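Local atomic coordinates of Sodium/calcium exchanger membrane region domain-containing protein (Archaeoglobus fulgidus, PDB entry 4KPP), a protein that probably exchanges protons for calcium ions across the membrane, as a member of the sodium/calcium exchanger family. Residues 46-51 with 258-263; 54-59 with 192-197; 149-154 with 163-168; 234-237 with 241-244; 284-289 with 318-323. All blocks are in the same frame, centred on the assembly; numbering follows the deposited sequence.

Contact 1 (46-51 with 258-263); sequences ASFLIS and ELIVAI
Phe48 and Ile260 make the closest approach between residues 46-51 and 258-263. The end of the Phe48 side chain comes nearer the partner than its base, and its outer ring atoms do the touching. CB and CG stay near their own helix. The first torsion, chi1 -72°, sets CG beside the backbone N, and the ring then reaches across the gap. Phe48 CE1 meets CG2 of Val261 at 4.2 Å, from an oblique direction. Phe48 CE1 also lies 4.0 Å from CG2 of Ile260. At the tip, Phe48 CZ meets Ile260 CD1 at 3.6 Å. That methyl sits at the ring edge, near the ring plane. The two side chains cross at about a right angle, and CB of Ile260 backs the same corner of the ring. No hydrogen bond joins the segments, so dispersion forces carry the contact. The backbones stay well apart: the nearest CA atoms, those of Phe48 and Glu258, are 8.2 Å from each other. Pro257 of helix 242-267 and Ile13 of helix 4-14 also touch Phe48. Ile260 lies on the surface. This is apolar packing between two predicted transmembrane helices, one from each sodium/calcium exchanger family region of the chain.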
# COMPACT_ATOMS: atom_id res chain seq x y z
N ALA A 46 5.82 -11.59 9.19
CA ALA A 46 6.00 -12.18 7.87
C ALA A 46 6.23 -11.11 6.80
O ALA A 46 6.87 -11.37 5.78
CB ALA A 46 4.80 -13.05 7.51
N SER A 47 5.71 -9.91 7.05
CA SER A 47 5.87 -8.81 6.11
C SER A 47 7.32 -8.32 6.02
O SER A 47 7.80 -8.01 4.93
CB SER A 47 4.94 -7.64 6.47
OG SER A 47 5.08 -6.59 5.54
N PHE A 48 8.01 -8.25 7.15
CA PHE A 48 9.42 -7.86 7.16
C PHE A 48 10.27 -8.93 6.48
O PHE A 48 11.23 -8.62 5.77
CB PHE A 48 9.94 -7.64 8.58
CG PHE A 48 9.41 -6.39 9.24
CD1 PHE A 48 9.91 -5.14 8.89
CD2 PHE A 48 8.43 -6.47 10.22
CE1 PHE A 48 9.43 -4.00 9.50
CE2 PHE A 48 7.95 -5.32 10.83
CZ PHE A 48 8.45 -4.09 10.47
N LEU A 49 9.91 -10.19 6.71
CA LEU A 49 10.60 -11.32 6.08
C LEU A 49 10.50 -11.22 4.57
O LEU A 49 11.50 -11.37 3.86
CB LEU A 49 10.02 -12.65 6.57
CG LEU A 49 10.14 -12.93 8.07
CD1 LEU A 49 9.33 -14.15 8.47
CD2 LEU A 49 11.61 -13.10 8.47
N ILE A 50 9.29 -10.95 4.09
CA ILE A 50 9.04 -10.78 2.66
C ILE A 50 9.86 -9.63 2.09
O ILE A 50 10.46 -9.76 1.03
CB ILE A 50 7.54 -10.56 2.37
CG1 ILE A 50 6.78 -11.89 2.50
CG2 ILE A 50 7.33 -9.99 0.98
CD1 ILE A 50 5.29 -11.77 2.33
N SER A 51 9.91 -8.52 2.81
CA SER A 51 10.69 -7.37 2.36
C SER A 51 12.18 -7.68 2.32
O SER A 51 12.87 -7.31 1.37
CB SER A 51 10.41 -6.15 3.24
OG SER A 51 9.09 -5.70 3.06
N GLU A 258 5.75 -1.47 6.08
CA GLU A 258 6.18 -0.61 4.98
C GLU A 258 6.66 0.74 5.50
O GLU A 258 7.65 1.29 5.02
CB GLU A 258 5.03 -0.41 4.00
CG GLU A 258 5.27 0.66 2.96
CD GLU A 258 3.98 1.27 2.47
OE1 GLU A 258 3.96 1.81 1.34
OE2 GLU A 258 2.99 1.23 3.22
N LEU A 259 5.94 1.27 6.49
CA LEU A 259 6.28 2.56 7.08
C LEU A 259 7.59 2.48 7.86
O LEU A 259 8.44 3.36 7.75
CB LEU A 259 5.16 3.05 7.99
CG LEU A 259 4.25 4.14 7.43
CD1 LEU A 259 5.05 5.40 7.14
CD2 LEU A 259 3.52 3.67 6.18
N ILE A 260 7.75 1.42 8.65
CA ILE A 260 8.96 1.22 9.44
C ILE A 260 10.22 1.15 8.57
O ILE A 260 11.25 1.73 8.91
CB ILE A 260 8.84 -0.06 10.31
CG1 ILE A 260 7.75 0.12 11.36
CG2 ILE A 260 10.17 -0.38 10.98
CD1 ILE A 260 7.49 -1.13 12.18
N VAL A 261 10.13 0.44 7.45
CA VAL A 261 11.25 0.34 6.53
C VAL A 261 11.55 1.71 5.91
O VAL A 261 12.71 2.07 5.70
CB VAL A 261 11.01 -0.72 5.43
CG1 VAL A 261 12.06 -0.63 4.33
CG2 VAL A 261 10.98 -2.12 6.04
N ALA A 262 10.49 2.47 5.63
CA ALA A 262 10.65 3.82 5.10
C ALA A 262 11.38 4.72 6.09
O ALA A 262 12.27 5.47 5.70
CB ALA A 262 9.29 4.41 4.73
N ILE A 263 10.99 4.66 7.36
CA ILE A 263 11.64 5.46 8.40
C ILE A 263 13.11 5.09 8.55
O ILE A 263 13.97 5.95 8.73
CB ILE A 263 10.95 5.31 9.77
CG1 ILE A 263 9.45 5.58 9.67
CG2 ILE A 263 11.59 6.22 10.80
CD1 ILE A 263 9.10 6.82 8.91

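Contact 2 (54-59 with 192-197); sequences AETAEM and GVPAYL
Thr56 OG1 is the polar atom at the centre of this contact, and three groups crowd it. Its hydrogen bond goes back to the carbonyl oxygen of Trp52, one turn earlier in helix 32-60. Across the contact it meets only carbon: CD1 of Leu197 lies 3.3 Å from Thr56 OG1, and CA of Pro194 lies 3.4 Å from the same atom. The torsion chi1 of -56° places OG1 beside the backbone N and leaves CG2 opposite that N, beside the carbonyl carbon. Thr56 CG2 then rests 3.6 Å from Leu197 CB. Both branches of Thr56 touch Leu197, and the two side chains cross at about a right angle. One residue earlier, Glu55 crosses the proline ring at a slant, and Glu55 OE1 reaches CG of Pro194 at 3.4 Å. The short segments approach to 8.8 Å between axes at -49°. Thr56 and Pro194 bring the backbones closest, with 5.0 Å between their CA atoms. Pro194 lies in the first turn of helix 193-199, and Trp52 also touches its ring. Arg205 and Val209 of helix 202-221 add further cover to Thr56. No hydrogen bond crosses between the segments. The threonine hydroxyl is satisfied within its own helix, which lets a buried polar side chain pack against proline and leucine.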
# COMPACT_ATOMS: atom_id res chain seq x y z
N ALA A 54 12.63 -9.83 -0.71
CA ALA A 54 12.49 -9.09 -1.96
C ALA A 54 13.71 -8.22 -2.24
O ALA A 54 14.09 -8.02 -3.39
CB ALA A 54 11.23 -8.24 -1.93
N GLU A 55 14.32 -7.70 -1.18
CA GLU A 55 15.48 -6.82 -1.31
C GLU A 55 16.74 -7.59 -1.68
O GLU A 55 17.62 -7.06 -2.35
CB GLU A 55 15.69 -6.03 -0.01
CG GLU A 55 14.67 -4.93 0.21
CD GLU A 55 14.72 -4.35 1.61
OE1 GLU A 55 15.26 -5.03 2.52
OE2 GLU A 55 14.23 -3.22 1.80
N THR A 56 16.82 -8.84 -1.23
CA THR A 56 17.93 -9.71 -1.58
C THR A 56 17.83 -10.11 -3.05
O THR A 56 18.81 -10.08 -3.78
CB THR A 56 17.94 -10.97 -0.71
OG1 THR A 56 17.97 -10.59 0.67
CG2 THR A 56 19.15 -11.83 -1.03
N ALA A 57 16.62 -10.48 -3.46
CA ALA A 57 16.35 -10.85 -4.84
C ALA A 57 16.58 -9.67 -5.78
O ALA A 57 16.99 -9.85 -6.93
CB ALA A 57 14.92 -11.37 -4.99
N GLU A 58 16.33 -8.46 -5.28
CA GLU A 58 16.52 -7.25 -6.08
C GLU A 58 18.00 -6.96 -6.30
O GLU A 58 18.40 -6.53 -7.38
CB GLU A 58 15.84 -6.05 -5.41
CG GLU A 58 15.90 -4.77 -6.23
CD GLU A 58 15.26 -3.59 -5.53
OE1 GLU A 58 14.88 -3.74 -4.35
OE2 GLU A 58 15.14 -2.52 -6.16
N MET A 59 18.81 -7.20 -5.27
CA MET A 59 20.25 -7.01 -5.37
C MET A 59 20.85 -8.11 -6.25
O MET A 59 21.80 -7.88 -6.99
CB MET A 59 20.89 -7.04 -3.98
CG MET A 59 22.39 -6.77 -3.97
SD MET A 59 22.81 -5.11 -4.53
CE MET A 59 24.58 -5.11 -4.28
N GLY A 192 21.90 -4.92 6.78
CA GLY A 192 21.15 -5.77 7.69
C GLY A 192 20.97 -7.15 7.10
O GLY A 192 21.90 -7.73 6.54
N VAL A 193 19.76 -7.69 7.23
CA VAL A 193 19.46 -9.04 6.77
C VAL A 193 19.75 -9.31 5.28
O VAL A 193 20.38 -10.32 4.96
CB VAL A 193 18.02 -9.48 7.16
CG1 VAL A 193 17.66 -10.80 6.50
CG2 VAL A 193 17.91 -9.58 8.68
N PRO A 194 19.32 -8.41 4.37
CA PRO A 194 19.64 -8.65 2.96
C PRO A 194 21.15 -8.71 2.67
O PRO A 194 21.56 -9.46 1.79
CB PRO A 194 19.02 -7.45 2.24
CG PRO A 194 17.90 -7.02 3.14
CD PRO A 194 18.41 -7.26 4.53
N ALA A 195 21.94 -7.93 3.39
CA ALA A 195 23.39 -7.94 3.21
C ALA A 195 23.99 -9.29 3.61
O ALA A 195 24.90 -9.79 2.96
CB ALA A 195 24.04 -6.81 3.99
N TYR A 196 23.46 -9.87 4.68
CA TYR A 196 23.87 -11.20 5.10
C TYR A 196 23.43 -12.27 4.11
O TYR A 196 24.16 -13.22 3.83
CB TYR A 196 23.32 -11.52 6.50
CG TYR A 196 23.19 -13.00 6.81
CD1 TYR A 196 24.31 -13.82 6.89
CD2 TYR A 196 21.95 -13.56 7.05
CE1 TYR A 196 24.19 -15.17 7.18
CE2 TYR A 196 21.82 -14.91 7.35
CZ TYR A 196 22.94 -15.70 7.41
OH TYR A 196 22.81 -17.04 7.71
N LEU A 197 22.22 -12.11 3.57
CA LEU A 197 21.72 -13.04 2.57
C LEU A 197 22.52 -12.95 1.27
O LEU A 197 22.78 -13.96 0.62
CB LEU A 197 20.23 -12.81 2.31
CG LEU A 197 19.31 -13.11 3.50
CD1 LEU A 197 17.87 -12.76 3.19
CD2 LEU A 197 19.44 -14.57 3.93

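Contact 3 (149-154 with 163-168); sequences TLYAFT and PFDALV. With OLB ((2S)-2,3-dihydroxypropyl (9Z)-octadec-9-enoate), chain E.
Tyr151 points across to helix 163-182, and its phenol is met from several sides. At the ring edge, Tyr151 OH donates a short hydrogen bond of 2.6 Å to Asp165 OD1. The bond uses the anti lone pair of OD1, the one away from the other carboxylate oxygen. The ring and carboxylate planes stand 80° apart. Over one face sits Val168, whose CG1 lies 3.9 Å from the centroid of the Tyr151 ring and 9° off the normal, a CH-pi contact. Val168 CG2 meets Tyr151 OH at 3.5 Å. The opposite face carries Thr154 OG1, held over the ring centre by its hydrogen bond to the carbonyl oxygen of Tyr151. Tyr151 CG is anti to the backbone N, chi1 -165°, which carries the ring across to the aspartate. Phe164 brings CD2 obliquely to the phenol oxygen. A bound monoolein passes both rings. Its C3 comes obliquely to Tyr151, 3.7 Å from Tyr151 CD1, and its C16 meets the Phe164 ring at the edge. Asp165 OD2 has a salt bridge to Lys158 and a hydrogen bond from Ser162 N, so both carboxylate oxygens are engaged. Phe169 stacks edge-to-face with Tyr151. The contact ties the end of helix 138-152 to the start of helix 163-182, across the short connection holding helix 155-158 and strand 160-161, while helix 288-299 touches Ala166.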
# COMPACT_ATOMS: atom_id res chain seq x y z
N THR A 149 -6.57 7.97 -11.14
CA THR A 149 -7.45 8.86 -10.39
C THR A 149 -8.61 9.36 -11.26
O THR A 149 -9.76 9.38 -10.82
CB THR A 149 -6.68 10.04 -9.80
OG1 THR A 149 -5.70 9.55 -8.88
CG2 THR A 149 -7.62 10.99 -9.07
N LEU A 150 -8.30 9.77 -12.48
CA LEU A 150 -9.32 10.20 -13.43
C LEU A 150 -10.31 9.08 -13.71
O LEU A 150 -11.51 9.32 -13.84
CB LEU A 150 -8.69 10.67 -14.74
CG LEU A 150 -7.87 11.96 -14.67
CD1 LEU A 150 -7.41 12.38 -16.06
CD2 LEU A 150 -8.66 13.07 -14.00
N TYR A 151 -9.80 7.85 -13.78
CA TYR A 151 -10.67 6.71 -14.01
C TYR A 151 -11.50 6.39 -12.77
O TYR A 151 -12.65 5.98 -12.88
CB TYR A 151 -9.88 5.48 -14.45
CG TYR A 151 -10.76 4.40 -15.03
CD1 TYR A 151 -11.09 4.40 -16.38
CD2 TYR A 151 -11.28 3.40 -14.22
CE1 TYR A 151 -11.91 3.42 -16.91
CE2 TYR A 151 -12.10 2.41 -14.75
CZ TYR A 151 -12.41 2.43 -16.09
OH TYR A 151 -13.22 1.45 -16.61
N ALA A 152 -10.90 6.56 -11.60
CA ALA A 152 -11.57 6.26 -10.34
C ALA A 152 -12.74 7.21 -10.06
O ALA A 152 -13.66 6.88 -9.32
CB ALA A 152 -10.59 6.27 -9.18
N PHE A 153 -12.69 8.40 -10.66
CA PHE A 153 -13.79 9.36 -10.54
C PHE A 153 -15.06 8.88 -11.25
O PHE A 153 -16.13 9.44 -11.04
CB PHE A 153 -13.39 10.73 -11.08
CG PHE A 153 -12.68 11.59 -10.08
CD1 PHE A 153 -13.29 11.94 -8.88
CD2 PHE A 153 -11.40 12.07 -10.34
CE1 PHE A 153 -12.64 12.74 -7.96
CE2 PHE A 153 -10.75 12.87 -9.42
CZ PHE A 153 -11.37 13.20 -8.23
N THR A 154 -14.93 7.86 -12.09
CA THR A 154 -16.07 7.33 -12.83
C THR A 154 -16.78 6.24 -12.05
O THR A 154 -17.82 5.73 -12.47
CB THR A 154 -15.66 6.78 -14.21
OG1 THR A 154 -14.84 5.62 -14.04
CG2 THR A 154 -14.88 7.83 -15.00
N PRO A 163 -16.20 -5.77 -13.80
CA PRO A 163 -15.08 -6.60 -14.26
C PRO A 163 -14.19 -5.87 -15.27
O PRO A 163 -12.99 -6.13 -15.33
CB PRO A 163 -15.79 -7.78 -14.94
CG PRO A 163 -17.06 -7.92 -14.19
CD PRO A 163 -17.47 -6.52 -13.79
N PHE A 164 -14.79 -4.98 -16.05
CA PHE A 164 -14.03 -4.18 -17.01
C PHE A 164 -13.19 -3.13 -16.31
O PHE A 164 -12.06 -2.86 -16.72
CB PHE A 164 -14.96 -3.52 -18.03
CG PHE A 164 -14.24 -2.69 -19.05
CD1 PHE A 164 -13.65 -3.28 -20.16
CD2 PHE A 164 -14.14 -1.31 -18.90
CE1 PHE A 164 -12.97 -2.51 -21.09
CE2 PHE A 164 -13.47 -0.54 -19.83
CZ PHE A 164 -12.89 -1.14 -20.93
N ASP A 165 -13.75 -2.52 -15.27
CA ASP A 165 -13.01 -1.57 -14.44
C ASP A 165 -11.75 -2.22 -13.90
O ASP A 165 -10.67 -1.65 -13.96
CB ASP A 165 -13.86 -1.07 -13.28
CG ASP A 165 -14.96 -0.13 -13.71
OD1 ASP A 165 -14.81 0.52 -14.76
OD2 ASP A 165 -15.98 -0.05 -12.99
N ALA A 166 -11.92 -3.43 -13.36
CA ALA A 166 -10.80 -4.18 -12.81
C ALA A 166 -9.76 -4.45 -13.89
O ALA A 166 -8.56 -4.35 -13.64
CB ALA A 166 -11.30 -5.49 -12.21
N LEU A 167 -10.24 -4.76 -15.09
CA LEU A 167 -9.36 -4.99 -16.24
C LEU A 167 -8.53 -3.74 -16.54
O LEU A 167 -7.34 -3.84 -16.84
CB LEU A 167 -10.19 -5.38 -17.47
CG LEU A 167 -9.65 -6.47 -18.39
CD1 LEU A 167 -10.61 -6.72 -19.55
CD2 LEU A 167 -8.26 -6.14 -18.91
N VAL A 168 -9.17 -2.58 -16.46
CA VAL A 168 -8.48 -1.31 -16.70
C VAL A 168 -7.41 -1.05 -15.64
O VAL A 168 -6.25 -0.79 -15.98
CB VAL A 168 -9.47 -0.13 -16.72
CG1 VAL A 168 -8.72 1.19 -16.88
CG2 VAL A 168 -10.48 -0.30 -17.85
C1 OLB E . -14.71 4.96 -19.45
C2 OLB E . -14.45 6.39 -19.12
C3 OLB E . -13.01 6.56 -18.74
C4 OLB E . -12.56 7.94 -19.09
C5 OLB E . -12.21 8.68 -17.84
O19 OLB E . -14.13 4.43 -20.38
O20 OLB E . -15.61 4.23 -18.71
C21 OLB E . -15.87 2.93 -19.07
C22 OLB E . -16.46 2.21 -17.91
O23 OLB E . -16.91 3.14 -16.99
C24 OLB E . -17.59 1.36 -18.37
C6 OLB E . -10.83 8.31 -17.41
C7 OLB E . -9.84 8.77 -18.43
C8 OLB E . -8.48 8.77 -17.83
C9 OLB E . -8.08 7.37 -17.49
C10 OLB E . -7.44 6.52 -18.54
C11 OLB E . -7.73 5.06 -18.59
C12 OLB E . -7.22 4.52 -19.88
C13 OLB E . -7.94 3.26 -20.23
C14 OLB E . -9.35 3.55 -20.60
C15 OLB E . -10.03 2.27 -20.95
C16 OLB E . -11.49 2.49 -21.16
C17 OLB E . -11.71 3.38 -22.33
C18 OLB E . -12.69 2.77 -23.27

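Contact 4 (234-237 with 241-244); sequences TARI and DEFL
The guanidinium of Arg236 and the carboxylate of Glu242 meet with their planes at 90° to each other. Glu242 OE2 lies at the guanidinium edge, near its plane. Arg236 NH1 donates to Glu242 OE2 at 3.1 Å with an N-H...O angle of 158°, and this hydrogen bond is part of a salt bridge. The donor approaches OE2 nearly in line with its C-O bond. The same oxygen also rests against the arginine's aliphatic part, with Arg236 CG 3.3 Å from Glu242 OE2. A bend at chi3 turns the guanidinium so that NH1 reaches the oxygen that CG and CD already touch. Arg236 NH2 forms a second salt bridge, with Glu233 OE1, so the guanidinium is shared by two acids. Nearer the backbones, Ala235 CB faces Glu242 CA at 4.4 Å. The contact spans a tight helix-loop-helix turn, in which helix 224-237 ends and helix 242-267 begins after a few residues. Asp241 is the N-cap of the second helix. Asp241 OD1 accepts from Phe243 N at 3.2 Å, and the NH approaches from above the carboxylate plane. An alanine in place of Glu242 would probably leave NH1 of Arg236 without its charged mate and the arginine methylenes without the carboxylate they rest against. Tyr99 of helix 96-127 touches Glu242 and packs edge-to-face with Phe243.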
# COMPACT_ATOMS: atom_id res chain seq x y z
N THR A 234 -13.69 -8.26 17.98
CA THR A 234 -13.26 -7.33 19.02
C THR A 234 -14.07 -6.04 18.99
O THR A 234 -14.51 -5.54 20.03
CB THR A 234 -11.75 -6.99 18.88
OG1 THR A 234 -10.98 -8.17 19.12
CG2 THR A 234 -11.34 -5.93 19.88
N ALA A 235 -14.30 -5.50 17.79
CA ALA A 235 -15.06 -4.27 17.63
C ALA A 235 -16.52 -4.43 18.04
O ALA A 235 -17.14 -3.48 18.53
CB ALA A 235 -14.96 -3.76 16.20
N ARG A 236 -17.06 -5.63 17.85
CA ARG A 236 -18.45 -5.91 18.19
C ARG A 236 -18.72 -6.02 19.70
O ARG A 236 -19.70 -5.45 20.18
CB ARG A 236 -18.95 -7.18 17.48
CG ARG A 236 -19.23 -7.00 16.00
CD ARG A 236 -20.06 -8.16 15.44
NE ARG A 236 -19.38 -9.45 15.54
CZ ARG A 236 -18.64 -9.98 14.58
NH1 ARG A 236 -18.48 -9.34 13.43
NH2 ARG A 236 -18.07 -11.17 14.76
N ILE A 237 -17.88 -6.74 20.43
CA ILE A 237 -18.11 -6.84 21.88
C ILE A 237 -17.83 -5.50 22.56
O ILE A 237 -18.42 -5.18 23.59
CB ILE A 237 -17.34 -8.00 22.57
CG1 ILE A 237 -16.16 -7.48 23.39
CG2 ILE A 237 -16.94 -9.08 21.56
CD1 ILE A 237 -15.70 -8.44 24.47
N ASP A 241 -17.69 0.95 16.14
CA ASP A 241 -18.19 0.65 14.80
C ASP A 241 -17.19 -0.17 13.99
O ASP A 241 -16.00 0.14 13.96
CB ASP A 241 -18.52 1.96 14.07
CG ASP A 241 -18.94 1.74 12.63
OD1 ASP A 241 -19.39 0.63 12.28
OD2 ASP A 241 -18.83 2.70 11.83
N GLU A 242 -17.69 -1.21 13.33
CA GLU A 242 -16.85 -2.13 12.57
C GLU A 242 -16.14 -1.46 11.40
O GLU A 242 -15.08 -1.90 10.97
CB GLU A 242 -17.68 -3.31 12.08
CG GLU A 242 -18.20 -4.21 13.18
CD GLU A 242 -19.27 -5.17 12.69
OE1 GLU A 242 -20.33 -4.68 12.22
OE2 GLU A 242 -19.07 -6.40 12.77
N PHE A 243 -16.74 -0.39 10.87
CA PHE A 243 -16.15 0.32 9.74
C PHE A 243 -14.85 0.99 10.11
O PHE A 243 -13.95 1.13 9.28
CB PHE A 243 -17.13 1.34 9.15
CG PHE A 243 -18.09 0.76 8.16
CD1 PHE A 243 -17.67 0.43 6.88
CD2 PHE A 243 -19.41 0.53 8.51
CE1 PHE A 243 -18.55 -0.12 5.96
CE2 PHE A 243 -20.30 -0.02 7.59
CZ PHE A 243 -19.86 -0.34 6.32
N LEU A 244 -14.74 1.41 11.37
CA LEU A 244 -13.52 2.04 11.84
C LEU A 244 -12.37 1.03 11.91
O LEU A 244 -11.22 1.35 11.61
CB LEU A 244 -13.75 2.69 13.21
CG LEU A 244 -14.84 3.76 13.28
CD1 LEU A 244 -14.99 4.29 14.70
CD2 LEU A 244 -14.57 4.90 12.30

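Contact 5 (284-289 with 318-323)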
# COMPACT_ATOMS: atom_id res chain seq x y z
N ASN A 284 0.31 0.96 -6.87
CA ASN A 284 -0.29 -0.38 -6.91
C ASN A 284 -1.58 -0.48 -6.10
O ASN A 284 -2.53 -1.16 -6.51
CB ASN A 284 0.70 -1.50 -6.55
CG ASN A 284 0.98 -1.60 -5.06
OD1 ASN A 284 0.14 -2.05 -4.29
ND2 ASN A 284 2.18 -1.21 -4.66
N GLN A 285 -1.62 0.20 -4.96
CA GLN A 285 -2.81 0.16 -4.12
C GLN A 285 -3.97 0.94 -4.74
O GLN A 285 -5.14 0.72 -4.39
CB GLN A 285 -2.50 0.65 -2.70
CG GLN A 285 -1.59 -0.30 -1.93
CD GLN A 285 -1.30 0.15 -0.52
OE1 GLN A 285 -2.16 0.06 0.36
NE2 GLN A 285 -0.08 0.63 -0.29
N TRP A 286 -3.65 1.82 -5.67
CA TRP A 286 -4.65 2.64 -6.33
C TRP A 286 -4.91 2.14 -7.74
O TRP A 286 -5.60 2.78 -8.53
CB TRP A 286 -4.20 4.11 -6.32
CG TRP A 286 -5.26 5.12 -6.66
CD1 TRP A 286 -5.13 6.17 -7.53
CD2 TRP A 286 -6.59 5.21 -6.12
NE1 TRP A 286 -6.30 6.89 -7.57
CE2 TRP A 286 -7.21 6.32 -6.72
CE3 TRP A 286 -7.32 4.45 -5.20
CZ2 TRP A 286 -8.52 6.69 -6.43
CZ3 TRP A 286 -8.62 4.82 -4.91
CH2 TRP A 286 -9.20 5.93 -5.52
N THR A 287 -4.35 0.97 -8.06
CA THR A 287 -4.56 0.32 -9.35
C THR A 287 -4.81 -1.18 -9.19
O THR A 287 -5.96 -1.63 -9.26
CB THR A 287 -3.37 0.53 -10.32
OG1 THR A 287 -2.14 0.13 -9.69
CG2 THR A 287 -3.26 2.00 -10.75
N LEU A 288 -3.74 -1.94 -8.96
CA LEU A 288 -3.82 -3.39 -8.82
C LEU A 288 -4.78 -3.83 -7.71
O LEU A 288 -5.51 -4.81 -7.86
CB LEU A 288 -2.43 -3.99 -8.58
CG LEU A 288 -2.37 -5.51 -8.48
CD1 LEU A 288 -2.67 -6.17 -9.82
CD2 LEU A 288 -1.02 -5.97 -7.94
N LEU A 289 -4.76 -3.10 -6.59
CA LEU A 289 -5.60 -3.44 -5.44
C LEU A 289 -7.08 -3.36 -5.79
O LEU A 289 -7.85 -4.25 -5.44
CB LEU A 289 -5.30 -2.50 -4.27
CG LEU A 289 -5.26 -3.10 -2.86
CD1 LEU A 289 -5.65 -2.06 -1.82
CD2 LEU A 289 -6.13 -4.35 -2.73
N LEU A 318 -14.85 8.51 -3.84
CA LEU A 318 -14.77 9.89 -4.30
C LEU A 318 -13.77 10.68 -3.45
O LEU A 318 -12.94 11.42 -3.98
CB LEU A 318 -16.15 10.54 -4.26
CG LEU A 318 -16.24 12.06 -4.46
CD1 LEU A 318 -15.68 12.45 -5.82
CD2 LEU A 318 -17.67 12.54 -4.31
N LEU A 319 -13.86 10.51 -2.13
CA LEU A 319 -12.97 11.18 -1.20
C LEU A 319 -11.53 10.74 -1.46
O LEU A 319 -10.61 11.56 -1.45
CB LEU A 319 -13.36 10.82 0.24
CG LEU A 319 -13.17 11.83 1.39
CD1 LEU A 319 -13.42 11.15 2.72
CD2 LEU A 319 -11.81 12.50 1.38
N THR A 320 -11.35 9.44 -1.69
CA THR A 320 -10.03 8.87 -1.93
C THR A 320 -9.45 9.37 -3.24
O THR A 320 -8.27 9.69 -3.33
CB THR A 320 -10.07 7.34 -1.95
OG1 THR A 320 -10.75 6.86 -0.78
CG2 THR A 320 -8.66 6.77 -1.97
N ALA A 321 -10.30 9.45 -4.26
CA ALA A 321 -9.89 9.96 -5.56
C ALA A 321 -9.52 11.44 -5.45
O ALA A 321 -8.56 11.89 -6.07
CB ALA A 321 -11.00 9.77 -6.57
N ALA A 322 -10.30 12.17 -4.65
CA ALA A 322 -10.05 13.59 -4.43
C ALA A 322 -8.71 13.81 -3.74
O ALA A 322 -7.93 14.67 -4.16
CB ALA A 322 -11.18 14.20 -3.60
N GLN A 323 -8.44 13.03 -2.70
CA GLN A 323 -7.16 13.10 -2.01
C GLN A 323 -6.01 12.75 -2.95
O GLN A 323 -4.92 13.31 -2.85
CB GLN A 323 -7.13 12.14 -0.82
CG GLN A 323 -5.86 12.25 0.02
CD GLN A 323 -5.60 11.01 0.86
OE1 GLN A 323 -5.87 9.89 0.43
NE2 GLN A 323 -5.09 11.21 2.06
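The chain leaves helical geometry at Trp286 and re-enters a helix after Thr287, and the CA of Trp286 lies 9.0 Å from the CA of Ala321 on helix 311-331. The indole bridges the distance. With chi1 at -166°, CG stands opposite the backbone N, and the six-membered ring ends against the other helix. Trp286 CZ3 meets CG2 of Thr320 at 3.5 Å, and Trp286 CH2 lies 3.7 Å from the same Thr320 CG2. On the neighbouring corner, Trp286 CZ2 touches the backbone at Ala321 CA, 3.7 Å away, with Ala321 CB a little farther at 4.0 Å. Both residues approach the ring obliquely. The tryptophan and threonine side chains slide past each other in opposite directions, and the methyl lies against CZ3 and CH2. Asn284 O accepts from both Thr287 N and Leu289 N, which ties the two helical pieces together over the break. This is a broken helix, 271-285 then 288-299, whose second part is predicted to span the membrane. It packs against a continuous helix within one sodium/calcium exchanger family region. Trp286 NE1 is hydrogen-bonded to Thr149 OG1, and Met104 and Asn108 of helix 96-127 also touch the indole. An alanine at Trp286 would probably open a gap beside Thr320 and Ala321 and leave the hydroxyl of Thr149 without its indole partner. The Thr320 hydroxyl is hydrogen-bonded to the carbonyl oxygen of Glu316 and to Arg109 NH1, while its methyl serves the indole.

How the contacts relate
Contacts 2, 3 and 5 are buried, contact 4 is partly buried, and contact 1 is a surface contact. Helix 32-60 serves contacts 1 and 2, which touch through Val261 and Glu55. Helix 242-267 serves contacts 1 and 4, with centres about 27 Å apart. Contacts 3 and 5 form one packed region although they belong to different halves of the exchanger sequence: Phe153 meets Ala321, and Ala152 meets Trp286. The chemistry varies with place. Contacts 1 and 5 rely on aromatic and aliphatic carbon, contact 2 packs carbon round a hydroxyl, contact 3 joins a phenol to a carboxylate beside lipid, and contact 4 pairs full charges at a turn.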